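Local coordinates for protein endonuclease V isoform X2 (Ciona intestinalis, PDB 6OZI) that probably cleaves nucleic acid strands near inosine, as a metal-dependent endonuclease V with an RNase H-like fold, at residues S14-L19 with H122-G127; N137-G142 with G205-L210; G39-S44 with F88-P93. The protein carries 1 engineered substitution. One frame throughout, in Å; residues are numbered along the deposited sequence.

The three contacts belong to one RNase H-like domain. Contact 1 lies beside the inosine of the bound strand, and contact 3 reaches the backbone phosphates of the nucleotides DT7 and DA8 of chain C. These two contacts touch: Gln16 NE2 packs 3.6 Å from Phe88 CE2, and Lys15 also lies against the Phe88 ring. The centres of contacts 1 and 3 are about 18 Å apart. Contact 2 does not touch the nucleic acid; its nearest atom is about 7 Å away. Its centre is about 15 Å from those of the other two. Contacts 2 and 3 share the central sheet. Along the chain, contact 3 is nested inside the loop that contact 1 closes, and contact 2 follows.

Contact 1 of 3, residues S14-L19 with H122-G127; sequences SKQEEL and HIRRCG. With nucleotides of chain C.
Gln16 and Arg124 make the direct hydrogen bonds of this contact. Arg124 offers the side edge of its guanidinium group, and two nitrogens donate to one amide oxygen. Arg124 NE lies 2.7 Å from Gln16 OE1, nearly in line with the C=O bond (162°). Arg124 NH2 lies 2.8 Å from Gln16 OE1 and comes in more obliquely, in the carbonyl plane. The amide and guanidinium planes are only 20° apart. This paired grip fixes which way the amide is turned, with NE2 pointing to other acceptors. Gln16 NE2 donates to a water at 2.8 Å, and that water donates to Cys126 O at 2.6 Å. NE2 also bonds Ser84 O, a carbonyl that His122 NE2 shares.

The His122 ring stands almost upright to the Gln16 amide, and its CE1 edge is 3.6 Å from Gln16 OE1. Cys126 O sits over the centre of one ring face. Ile123 CG2 packs near the rim of the opposite face.

Residues 122-127 lie in the loop between strand 112-116 and helix 128-136 of the RNase H-like fold. Residues 14-19 end helix 6-19 and pack against the loop. His122 to Arg125 form a type I beta turn, and Gly127 is the N-cap of helix 128-136. The loop borders the inosine: Gly127 CA is 3.4 Å from N1 of DI5 of chain C. His122 CD2 is 3.7 Å from O6 of the same base. Within the turn, Arg125 N and NH1 reach His122 O from opposite faces of its plane.

The rest is packing. Glu17 bends at chi2 (-69°), which brings Glu17 OE2 to 3.4 Å from Arg124 CG. It meets the aliphatic part of the arginine; the salt bridge of Glu17 is with Arg20. Leu19 CB rests near one conformer of the Cys126 sulfur.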
loop_
_atom_site.group_PDB
_atom_site.type_symbol
_atom_site.label_atom_id
_atom_site.label_comp_id
_atom_site.label_asym_id
_atom_site.label_seq_id
_atom_site.Cartn_x
_atom_site.Cartn_y
_atom_site.Cartn_z
ATOM N N SER A 14 -9.021 -26.005 25.726
ATOM C CA SER A 14 -8.708 -27.374 26.118
ATOM C C SER A 14 -7.685 -28.004 25.175
ATOM O O SER A 14 -6.683 -28.585 25.621
ATOM C CB SER A 14 -9.989 -28.203 26.172
ATOM O OG SER A 14 -9.680 -29.576 26.273
ATOM N N LYS A 15 -7.920 -27.902 23.860
ATOM C CA LYS A 15 -6.965 -28.444 22.896
ATOM C C LYS A 15 -5.582 -27.838 23.096
ATOM O O LYS A 15 -4.564 -28.542 23.039
ATOM C CB LYS A 15 -7.440 -28.185 21.467
ATOM C CG LYS A 15 -8.669 -28.963 21.027
ATOM C CD LYS A 15 -9.478 -28.112 20.038
ATOM C CE LYS A 15 -10.280 -28.936 19.040
ATOM N NZ LYS A 15 -11.026 -28.038 18.107
ATOM N N GLN A 16 -5.529 -26.528 23.339
ATOM C CA GLN A 16 -4.240 -25.885 23.561
ATOM C C GLN A 16 -3.561 -26.431 24.813
ATOM O O GLN A 16 -2.356 -26.713 24.803
ATOM C CB GLN A 16 -4.433 -24.373 23.648
ATOM C CG GLN A 16 -4.751 -23.739 22.307
ATOM C CD GLN A 16 -5.005 -22.247 22.385
ATOM O OE1 GLN A 16 -5.248 -21.700 23.461
ATOM N NE2 GLN A 16 -4.964 -21.579 21.234
ATOM N N GLU A 17 -4.331 -26.647 25.883
ATOM C CA GLU A 17 -3.741 -27.186 27.106
ATOM C C GLU A 17 -3.179 -28.583 26.885
ATOM O O GLU A 17 -2.133 -28.928 27.446
ATOM C CB GLU A 17 -4.764 -27.199 28.245
ATOM C CG GLU A 17 -5.132 -25.829 28.796
ATOM C CD GLU A 17 -3.992 -25.160 29.567
ATOM O OE1 GLU A 17 -2.970 -25.824 29.856
ATOM O OE2 GLU A 17 -4.132 -23.964 29.893
ATOM N N GLU A 18 -3.848 -29.408 26.079
ATOM C CA GLU A 18 -3.278 -30.736 25.867
ATOM C C GLU A 18 -2.089 -30.719 24.904
ATOM O O GLU A 18 -1.208 -31.582 25.010
ATOM C CB GLU A 18 -4.359 -31.728 25.419
ATOM C CG GLU A 18 -4.858 -31.632 24.001
ATOM C CD GLU A 18 -5.843 -32.760 23.697
ATOM O OE1 GLU A 18 -6.140 -33.548 24.628
ATOM O OE2 GLU A 18 -6.313 -32.869 22.542
ATOM N N LEU A 19 -2.035 -29.761 23.969
ATOM C CA LEU A 19 -0.918 -29.703 23.027
ATOM C C LEU A 19 0.343 -29.074 23.612
ATOM O O LEU A 19 1.450 -29.427 23.188
ATOM C CB LEU A 19 -1.301 -28.911 21.774
ATOM C CG LEU A 19 -1.997 -29.598 20.611
ATOM C CD1 LEU A 19 -2.211 -28.595 19.489
ATOM C CD2 LEU A 19 -1.143 -30.757 20.124
ATOM N N HIS A 122 2.824 -16.970 24.127
ATOM C CA HIS A 122 1.383 -17.166 24.062
ATOM C C HIS A 122 0.865 -17.431 25.467
ATOM O O HIS A 122 1.577 -17.999 26.300
ATOM C CB HIS A 122 1.065 -18.329 23.121
ATOM C CG HIS A 122 -0.394 -18.602 22.937
ATOM N ND1 HIS A 122 -1.095 -19.479 23.738
ATOM C CD2 HIS A 122 -1.270 -18.168 22.000
ATOM C CE1 HIS A 122 -2.348 -19.544 23.326
ATOM N NE2 HIS A 122 -2.481 -18.761 22.271
ATOM N N ILE A 123 -0.382 -17.016 25.722
ATOM C CA ILE A 123 -0.948 -17.113 27.069
ATOM C C ILE A 123 -0.900 -18.546 27.593
ATOM O O ILE A 123 -0.618 -18.781 28.777
ATOM C CB ILE A 123 -2.380 -16.548 27.102
ATOM C CG1 ILE A 123 -2.959 -16.709 28.512
ATOM C CG2 ILE A 123 -3.255 -17.204 26.030
ATOM C CD1 ILE A 123 -4.279 -16.006 28.726
ATOM N N ARG A 124 -1.185 -19.526 26.736
ATOM C CA ARG A 124 -1.089 -20.926 27.123
ATOM C C ARG A 124 0.099 -21.619 26.455
ATOM O O ARG A 124 0.108 -22.846 26.329
ATOM C CB ARG A 124 -2.399 -21.657 26.821
ATOM C CG ARG A 124 -3.538 -21.348 27.814
ATOM C CD ARG A 124 -4.910 -21.800 27.290
ATOM N NE ARG A 124 -5.287 -21.118 26.050
ATOM C CZ ARG A 124 -5.921 -19.947 25.986
ATOM N NH1 ARG A 124 -6.260 -19.296 27.094
ATOM N NH2 ARG A 124 -6.211 -19.421 24.803
ATOM N N ARG A 125 1.103 -20.846 26.033
ATOM C CA ARG A 125 2.359 -21.372 25.489
ATOM C C ARG A 125 2.127 -22.269 24.276
ATOM O O ARG A 125 2.825 -23.262 24.074
ATOM C CB ARG A 125 3.151 -22.114 26.567
ATOM C CG ARG A 125 3.443 -21.281 27.804
ATOM C CD ARG A 125 4.219 -20.005 27.464
ATOM N NE ARG A 125 4.717 -19.368 28.680
ATOM C CZ ARG A 125 4.074 -18.409 29.343
ATOM N NH1 ARG A 125 2.905 -17.951 28.900
ATOM N NH2 ARG A 125 4.604 -17.907 30.453
ATOM N N CYS A 126 1.174 -21.890 23.435
ATOM C CA CYS A 126 0.779 -22.691 22.288
ATOM C C CYS A 126 0.255 -21.777 21.179
ATOM O O CYS A 126 -0.884 -21.901 20.724
ATOM C CB CYS A 126 -0.266 -23.723 22.709
ATOM S SG CYS A 126 -0.740 -24.928 21.437
ATOM N N GLY A 127 1.084 -20.833 20.731
ATOM C CA GLY A 127 0.704 -19.983 19.622
ATOM C C GLY A 127 0.681 -20.757 18.313
ATOM O O GLY A 127 1.129 -21.903 18.224
ATOM P P DI C 5 -2.959 -8.728 18.518
ATOM O OP1 DI C 5 -2.571 -7.290 18.307
ATOM O OP2 DI C 5 -4.257 -9.071 17.830
ATOM O "O5'" DI C 5 -1.732 -9.737 18.077
ATOM C "C5'" DI C 5 -0.395 -9.313 18.167
ATOM C "C4'" DI C 5 0.490 -10.254 17.367
ATOM O "O4'" DI C 5 0.396 -11.720 18.049
ATOM C "C3'" DI C 5 0.094 -10.370 16.114
ATOM O "O3'" DI C 5 1.257 -10.473 15.175
ATOM C "C2'" DI C 5 -0.707 -11.693 16.034
ATOM C "C1'" DI C 5 -0.096 -12.552 17.159
ATOM N N9 DI C 5 -1.162 -13.384 17.740
ATOM C C8 DI C 5 -2.363 -13.198 18.308
ATOM N N7 DI C 5 -2.846 -14.423 18.611
ATOM C C5 DI C 5 -1.960 -15.329 18.233
ATOM C C6 DI C 5 -1.958 -16.855 18.317
ATOM O O6 DI C 5 -2.871 -17.444 18.784
ATOM N N1 DI C 5 -0.845 -17.581 17.813
ATOM C C2 DI C 5 0.266 -16.887 17.230
ATOM N N3 DI C 5 0.255 -15.438 17.148
ATOM C C4 DI C 5 -0.906 -14.682 17.679
HETATM O O HOH W 1 -3.063 -22.453 19.332
#

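Contact 2 of 3, residues N137-G142 with G205-L210; sequences NTRTIG and GHKCSL
A classic beta bulge joins Thr140 to Gly205 and His206, where strand 140-144 runs antiparallel to strand 200-206. Thr140 and His206 form a hydrogen-bonded pair. Thr140 N donates to His206 O at 3.1 Å. The return bond from His206 N to Thr140 O is less sure, because that oxygen is modelled too close to Gly205. Arg139 CA adds a CA-H...O contact of 3.2 Å to His206 O. The side chains of Thr140 and His206 share one sheet face, and their polar ends go to Ala129 O and Ile24 N respectively.

These are two neighbouring central strands of the RNase H-like sheet, and strand 112-116 flanks strand 140-144 on its other edge. Beyond this pair, side chains take over most of the contact, one of them bonded to a backbone carbonyl. In Arg139 the bend at chi3 (-65°) turns the guanidinium edge to Lys207 O. Arg139 NE donates to Lys207 O at 2.7 Å. The acceptor lies near the guanidinium plane, while the donor is tilted 27° from the carbonyl plane. Arg139 NH2 holds a water at 2.7 Å, which has a weak bond to Lys207 O. Arg139 NH1 goes to Gln111 O.

Lys207 CG sits over the centre of one face of the His206 ring, 3.5 Å above its plane. Lys207 NZ makes a weak bond of 3.3 Å to Asn137 OD1. Asn137 closes the preceding helix with a Schellman motif. A second water links Asn137 OD1 to His206 NE2. That water lies in the plane of the ring, 2.8 Å from His206 NE2.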
loop_
_atom_site.group_PDB
_atom_site.type_symbol
_atom_site.label_atom_id
_atom_site.label_comp_id
_atom_site.label_asym_id
_atom_site.label_seq_id
_atom_site.Cartn_x
_atom_site.Cartn_y
_atom_site.Cartn_z
ATOM N N ASN A 137 4.262 -32.090 12.553
ATOM C CA ASN A 137 5.613 -32.608 12.790
ATOM C C ASN A 137 6.638 -31.855 11.941
ATOM O O ASN A 137 7.482 -32.447 11.263
ATOM C CB ASN A 137 5.699 -34.117 12.537
ATOM C CG ASN A 137 7.050 -34.702 12.954
ATOM O OD1 ASN A 137 7.701 -34.202 13.878
ATOM N ND2 ASN A 137 7.494 -35.734 12.246
ATOM N N THR A 138 6.555 -30.529 11.968
ATOM C CA THR A 138 7.472 -29.699 11.201
ATOM C C THR A 138 8.081 -28.638 12.103
ATOM O O THR A 138 7.463 -28.177 13.069
ATOM C CB THR A 138 6.798 -29.021 9.977
ATOM O OG1 THR A 138 5.774 -28.119 10.409
ATOM C CG2 THR A 138 6.201 -30.058 9.036
ATOM N N ARG A 139 9.324 -28.280 11.783
ATOM C CA ARG A 139 10.059 -27.271 12.528
ATOM C C ARG A 139 9.570 -25.881 12.140
ATOM O O ARG A 139 9.510 -25.545 10.952
ATOM C CB ARG A 139 11.555 -27.421 12.255
ATOM C CG ARG A 139 12.457 -26.537 13.088
ATOM C CD ARG A 139 13.914 -26.981 12.931
ATOM N NE ARG A 139 14.149 -28.325 13.464
ATOM C CZ ARG A 139 14.264 -29.428 12.726
ATOM N NH1 ARG A 139 14.169 -29.366 11.402
ATOM N NH2 ARG A 139 14.473 -30.601 13.317
ATOM N N THR A 140 9.201 -25.077 13.144
ATOM C CA THR A 140 8.617 -23.765 12.901
ATOM C C THR A 140 9.195 -22.709 13.833
ATOM O O THR A 140 9.566 -22.987 14.977
ATOM C CB THR A 140 7.103 -23.779 13.088
ATOM O OG1 THR A 140 6.811 -24.154 14.439
ATOM C CG2 THR A 140 6.457 -24.760 12.133
ATOM N N ILE A 141 9.201 -21.476 13.339
ATOM C CA ILE A 141 9.605 -20.294 14.086
ATOM C C ILE A 141 8.461 -19.291 14.027
ATOM O O ILE A 141 7.834 -19.114 12.975
ATOM C CB ILE A 141 10.901 -19.692 13.506
ATOM C CG1 ILE A 141 12.047 -20.691 13.660
ATOM C CG2 ILE A 141 11.223 -18.365 14.166
ATOM C CD1 ILE A 141 13.240 -20.374 12.820
ATOM N N GLY A 142 8.174 -18.647 15.155
ATOM C CA GLY A 142 7.161 -17.612 15.207
ATOM C C GLY A 142 7.787 -16.238 15.028
ATOM O O GLY A 142 8.739 -15.883 15.728
ATOM N N GLY A 205 9.054 -21.890 17.656
ATOM C CA GLY A 205 7.849 -22.558 17.217
ATOM C C GLY A 205 7.794 -23.990 17.706
ATOM O O GLY A 205 7.085 -24.313 18.664
ATOM N N HIS A 206 8.553 -24.858 17.049
ATOM C CA HIS A 206 8.584 -26.268 17.393
ATOM C C HIS A 206 9.843 -26.866 16.793
ATOM O O HIS A 206 10.173 -26.575 15.639
ATOM C CB HIS A 206 7.329 -26.974 16.872
ATOM C CG HIS A 206 7.289 -28.438 17.168
ATOM N ND1 HIS A 206 7.601 -28.956 18.404
ATOM C CD2 HIS A 206 6.963 -29.493 16.386
ATOM C CE1 HIS A 206 7.476 -30.270 18.370
ATOM N NE2 HIS A 206 7.091 -30.621 17.155
ATOM N N LYS A 207 10.535 -27.702 17.580
ATOM C CA LYS A 207 11.765 -28.383 17.152
ATOM C C LYS A 207 12.916 -27.403 16.883
ATOM O O LYS A 207 13.767 -27.648 16.025
ATOM C CB LYS A 207 11.499 -29.258 15.917
ATOM C CG LYS A 207 10.439 -30.331 16.150
ATOM C CD LYS A 207 10.191 -31.230 14.933
ATOM C CE LYS A 207 11.312 -32.164 14.602
ATOM N NZ LYS A 207 10.850 -33.143 13.565
ATOM N N CYS A 208 12.987 -26.319 17.658
ATOM C CA CYS A 208 13.997 -25.289 17.445
ATOM C C CYS A 208 14.094 -24.412 18.690
ATOM O O CYS A 208 13.070 -23.990 19.233
ATOM C CB CYS A 208 13.646 -24.444 16.217
ATOM S SG CYS A 208 14.920 -23.300 15.693
ATOM N N SER A 209 15.318 -24.139 19.137
ATOM C CA SER A 209 15.490 -23.253 20.281
ATOM C C SER A 209 15.250 -21.802 19.858
ATOM O O SER A 209 15.375 -21.439 18.682
ATOM C CB SER A 209 16.888 -23.393 20.889
ATOM O OG SER A 209 17.870 -22.802 20.056
ATOM N N LEU A 210 14.916 -20.964 20.843
ATOM C CA LEU A 210 14.723 -19.544 20.567
ATOM C C LEU A 210 15.972 -18.931 19.946
ATOM O O LEU A 210 15.883 -18.075 19.055
ATOM C CB LEU A 210 14.342 -18.816 21.858
ATOM C CG LEU A 210 14.272 -17.280 21.816
ATOM C CD1 LEU A 210 13.350 -16.778 20.707
ATOM C CD2 LEU A 210 13.827 -16.741 23.159
HETATM O O HOH W 2 6.915 -33.254 16.233
HETATM O O HOH W 3 15.098 -30.796 15.976
#

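Contact 3 of 3, residues G39-S44 with F88-P93; sequences GGFDVS and FREIEP. With nucleotides of chain C.
Phe41 points its ring edge between Glu90 and Pro93. Phe41 CE2 is 4.0 Å from Glu90 CB. Phe41 CZ is 3.9 Å from Pro93 CB. Both CB atoms lie in the ring plane. Phe41 CE1 approaches Pro93 C obliquely at 3.8 Å. Phe41 CG is anti to the backbone N (chi1 164°), which sends the ring out to the helix. Val43 faces the same way, with Val43 CG2 4.4 Å from Glu90 CB. Further out, Phe94 meets Phe41 edge-to-face. Ala128 and Leu132 of helix 128-136 pack on Glu90.

Strand 37-45 is central in the RNase H-like sheet, and helix 86-104 lies across its face. The local axes approach to 9.4 Å at an angle of 117°. The helix is kinked at Glu92 and Pro93, whose N atoms make no bond to the turn before; Pro93 N has no hydrogen to give.

Strand alternation turns Asp42 and Ser44 to the DNA. Asp42 OD2 is 2.5 Å from OP1 of DT7 of chain C. Asp42 OD2 also accepts from Asn233 ND2 (evidently the engineered residue), and Asp42 OD1 lies near Asp116 OD2. This grouping is consistent with the acidic active site of the family. A weak 2.9 Å bond from Val43 N to Asp42 OD1 may help to orient the carboxylate. Ser44 OG donates to OP1 of DA8 of chain C, though the modelled 2.4 Å is doubtfully short.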
loop_
_atom_site.group_PDB
_atom_site.type_symbol
_atom_site.label_atom_id
_atom_site.label_comp_id
_atom_site.label_asym_id
_atom_site.label_seq_id
_atom_site.Cartn_x
_atom_site.Cartn_y
_atom_site.Cartn_z
ATOM N N GLY A 39 10.791 -22.274 4.604
ATOM C CA GLY A 39 9.437 -22.146 4.114
ATOM C C GLY A 39 8.719 -20.938 4.689
ATOM O O GLY A 39 9.065 -20.425 5.761
ATOM N N GLY A 40 7.728 -20.464 3.932
ATOM C CA GLY A 40 6.804 -19.471 4.422
ATOM C C GLY A 40 5.382 -19.915 4.138
ATOM O O GLY A 40 5.129 -20.761 3.280
ATOM N N PHE A 41 4.451 -19.338 4.889
ATOM C CA PHE A 41 3.041 -19.642 4.709
ATOM C C PHE A 41 2.233 -18.463 5.218
ATOM O O PHE A 41 2.559 -17.891 6.259
ATOM C CB PHE A 41 2.626 -20.914 5.452
ATOM C CG PHE A 41 1.141 -21.056 5.616
ATOM C CD1 PHE A 41 0.372 -21.624 4.617
ATOM C CD2 PHE A 41 0.510 -20.613 6.769
ATOM C CE1 PHE A 41 -0.998 -21.757 4.768
ATOM C CE2 PHE A 41 -0.863 -20.740 6.924
ATOM C CZ PHE A 41 -1.616 -21.316 5.923
ATOM N N ASP A 42 1.175 -18.113 4.494
ATOM C CA ASP A 42 0.319 -17.025 4.942
ATOM C C ASP A 42 -1.068 -17.192 4.337
ATOM O O ASP A 42 -1.289 -18.017 3.447
ATOM C CB ASP A 42 0.917 -15.670 4.578
ATOM C CG ASP A 42 0.486 -14.580 5.518
ATOM O OD1 ASP A 42 -0.241 -14.873 6.498
ATOM O OD2 ASP A 42 0.887 -13.424 5.282
ATOM N N VAL A 43 -2.003 -16.390 4.847
ATOM C CA VAL A 43 -3.388 -16.376 4.391
ATOM C C VAL A 43 -3.823 -14.935 4.180
ATOM O O VAL A 43 -3.637 -14.088 5.062
ATOM C CB VAL A 43 -4.333 -17.073 5.391
ATOM C CG1 VAL A 43 -5.750 -16.994 4.905
ATOM C CG2 VAL A 43 -3.940 -18.538 5.564
ATOM N N SER A 44 -4.388 -14.660 3.012
ATOM C CA SER A 44 -5.060 -13.415 2.696
ATOM C C SER A 44 -6.564 -13.665 2.699
ATOM O O SER A 44 -7.021 -14.758 2.359
ATOM C CB SER A 44 -4.603 -12.898 1.332
ATOM O OG SER A 44 -5.242 -11.685 0.985
ATOM N N PHE A 88 -6.417 -22.136 15.012
ATOM C CA PHE A 88 -7.623 -22.782 14.511
ATOM C C PHE A 88 -8.106 -22.137 13.224
ATOM O O PHE A 88 -8.829 -22.777 12.453
ATOM C CB PHE A 88 -8.693 -22.766 15.604
ATOM C CG PHE A 88 -8.227 -23.400 16.890
ATOM C CD1 PHE A 88 -8.239 -24.778 17.038
ATOM C CD2 PHE A 88 -7.741 -22.626 17.932
ATOM C CE1 PHE A 88 -7.797 -25.373 18.205
ATOM C CE2 PHE A 88 -7.293 -23.217 19.104
ATOM C CZ PHE A 88 -7.325 -24.589 19.238
ATOM N N ARG A 89 -7.650 -20.915 12.947
ATOM C CA ARG A 89 -7.949 -20.224 11.703
ATOM C C ARG A 89 -7.071 -20.694 10.549
ATOM O O ARG A 89 -7.504 -20.643 9.392
ATOM C CB ARG A 89 -7.784 -18.715 11.899
ATOM C CG ARG A 89 -7.991 -17.864 10.664
ATOM C CD ARG A 89 -8.289 -16.443 11.080
ATOM N NE ARG A 89 -8.143 -15.475 10.003
ATOM C CZ ARG A 89 -9.142 -15.064 9.233
ATOM N NH1 ARG A 89 -10.362 -15.563 9.407
ATOM N NH2 ARG A 89 -8.917 -14.163 8.281
ATOM N N GLU A 90 -5.834 -21.117 10.803
ATOM C CA GLU A 90 -4.986 -21.442 9.658
ATOM C C GLU A 90 -4.399 -22.859 9.659
ATOM O O GLU A 90 -3.584 -23.170 8.780
ATOM C CB GLU A 90 -3.873 -20.392 9.522
ATOM C CG GLU A 90 -3.053 -20.167 10.759
ATOM C CD GLU A 90 -2.067 -19.003 10.624
ATOM O OE1 GLU A 90 -2.315 -18.055 9.837
ATOM O OE2 GLU A 90 -1.034 -19.042 11.323
ATOM N N ILE A 91 -4.826 -23.747 10.563
ATOM C CA ILE A 91 -4.234 -25.085 10.616
ATOM C C ILE A 91 -4.563 -25.875 9.350
ATOM O O ILE A 91 -3.685 -26.503 8.750
ATOM C CB ILE A 91 -4.675 -25.834 11.891
ATOM C CG1 ILE A 91 -4.110 -27.260 11.906
ATOM C CG2 ILE A 91 -6.194 -25.913 12.004
ATOM C CD1 ILE A 91 -2.607 -27.335 11.998
ATOM N N GLU A 92 -5.830 -25.850 8.917
ATOM C CA GLU A 92 -6.207 -26.633 7.738
ATOM C C GLU A 92 -5.565 -26.107 6.457
ATOM O O GLU A 92 -4.992 -26.918 5.700
ATOM C CB GLU A 92 -7.733 -26.701 7.622
ATOM C CG GLU A 92 -8.228 -27.426 6.371
ATOM C CD GLU A 92 -7.968 -28.932 6.394
ATOM O OE1 GLU A 92 -7.499 -29.454 7.434
ATOM O OE2 GLU A 92 -8.239 -29.598 5.364
ATOM N N PRO A 93 -5.604 -24.802 6.147
ATOM C CA PRO A 93 -4.894 -24.329 4.948
ATOM C C PRO A 93 -3.417 -24.680 4.964
ATOM O O PRO A 93 -2.846 -24.999 3.912
ATOM C CB PRO A 93 -5.108 -22.809 4.985
ATOM C CG PRO A 93 -6.282 -22.599 5.854
ATOM C CD PRO A 93 -6.269 -23.693 6.860
ATOM P P DT C 7 -0.131 -11.255 8.348
ATOM O OP1 DT C 7 0.678 -11.916 7.308
ATOM O OP2 DT C 7 0.398 -10.040 9.007
ATOM O "O5'" DT C 7 -1.581 -10.904 7.771
ATOM C "C5'" DT C 7 -2.321 -11.857 7.012
ATOM C "C4'" DT C 7 -3.657 -11.267 6.605
ATOM O "O4'" DT C 7 -4.286 -10.669 7.777
ATOM C "C3'" DT C 7 -3.564 -10.151 5.554
ATOM O "O3'" DT C 7 -4.663 -10.207 4.679
ATOM C "C2'" DT C 7 -3.604 -8.891 6.400
ATOM C "C1'" DT C 7 -4.552 -9.307 7.521
ATOM N N1 DT C 7 -4.349 -8.503 8.755
ATOM C C2 DT C 7 -5.370 -7.691 9.190
ATOM O O2 DT C 7 -6.456 -7.639 8.643
ATOM N N3 DT C 7 -5.085 -6.958 10.311
ATOM C C4 DT C 7 -3.891 -6.935 11.014
ATOM O O4 DT C 7 -3.727 -6.233 12.008
ATOM C C5 DT C 7 -2.849 -7.796 10.496
ATOM C C7 DT C 7 -1.512 -7.857 11.182
ATOM C C6 DT C 7 -3.121 -8.525 9.395
ATOM P P DA C 8 -4.830 -9.118 3.504
ATOM O OP1 DA C 8 -5.575 -9.781 2.415
ATOM O OP2 DA C 8 -3.516 -8.501 3.214
ATOM O "O5'" DA C 8 -5.788 -8.005 4.142
ATOM C "C5'" DA C 8 -7.126 -8.351 4.516
ATOM C "C4'" DA C 8 -8.053 -7.143 4.472
ATOM O "O4'" DA C 8 -7.886 -6.344 5.664
ATOM C "C3'" DA C 8 -7.846 -6.186 3.309
ATOM O "O3'" DA C 8 -9.079 -5.584 2.992
ATOM C "C2'" DA C 8 -6.856 -5.169 3.873
ATOM C "C1'" DA C 8 -7.238 -5.125 5.351
ATOM N N9 DA C 8 -6.101 -4.992 6.257
ATOM C C8 DA C 8 -4.919 -5.669 6.209
ATOM N N7 DA C 8 -4.092 -5.356 7.181
ATOM C C5 DA C 8 -4.788 -4.412 7.918
ATOM C C6 DA C 8 -4.463 -3.672 9.081
ATOM N N6 DA C 8 -3.296 -3.778 9.734
ATOM N N1 DA C 8 -5.395 -2.820 9.551
ATOM C C2 DA C 8 -6.557 -2.712 8.901
ATOM N N3 DA C 8 -6.966 -3.339 7.803
ATOM C C4 DA C 8 -6.028 -4.183 7.360
#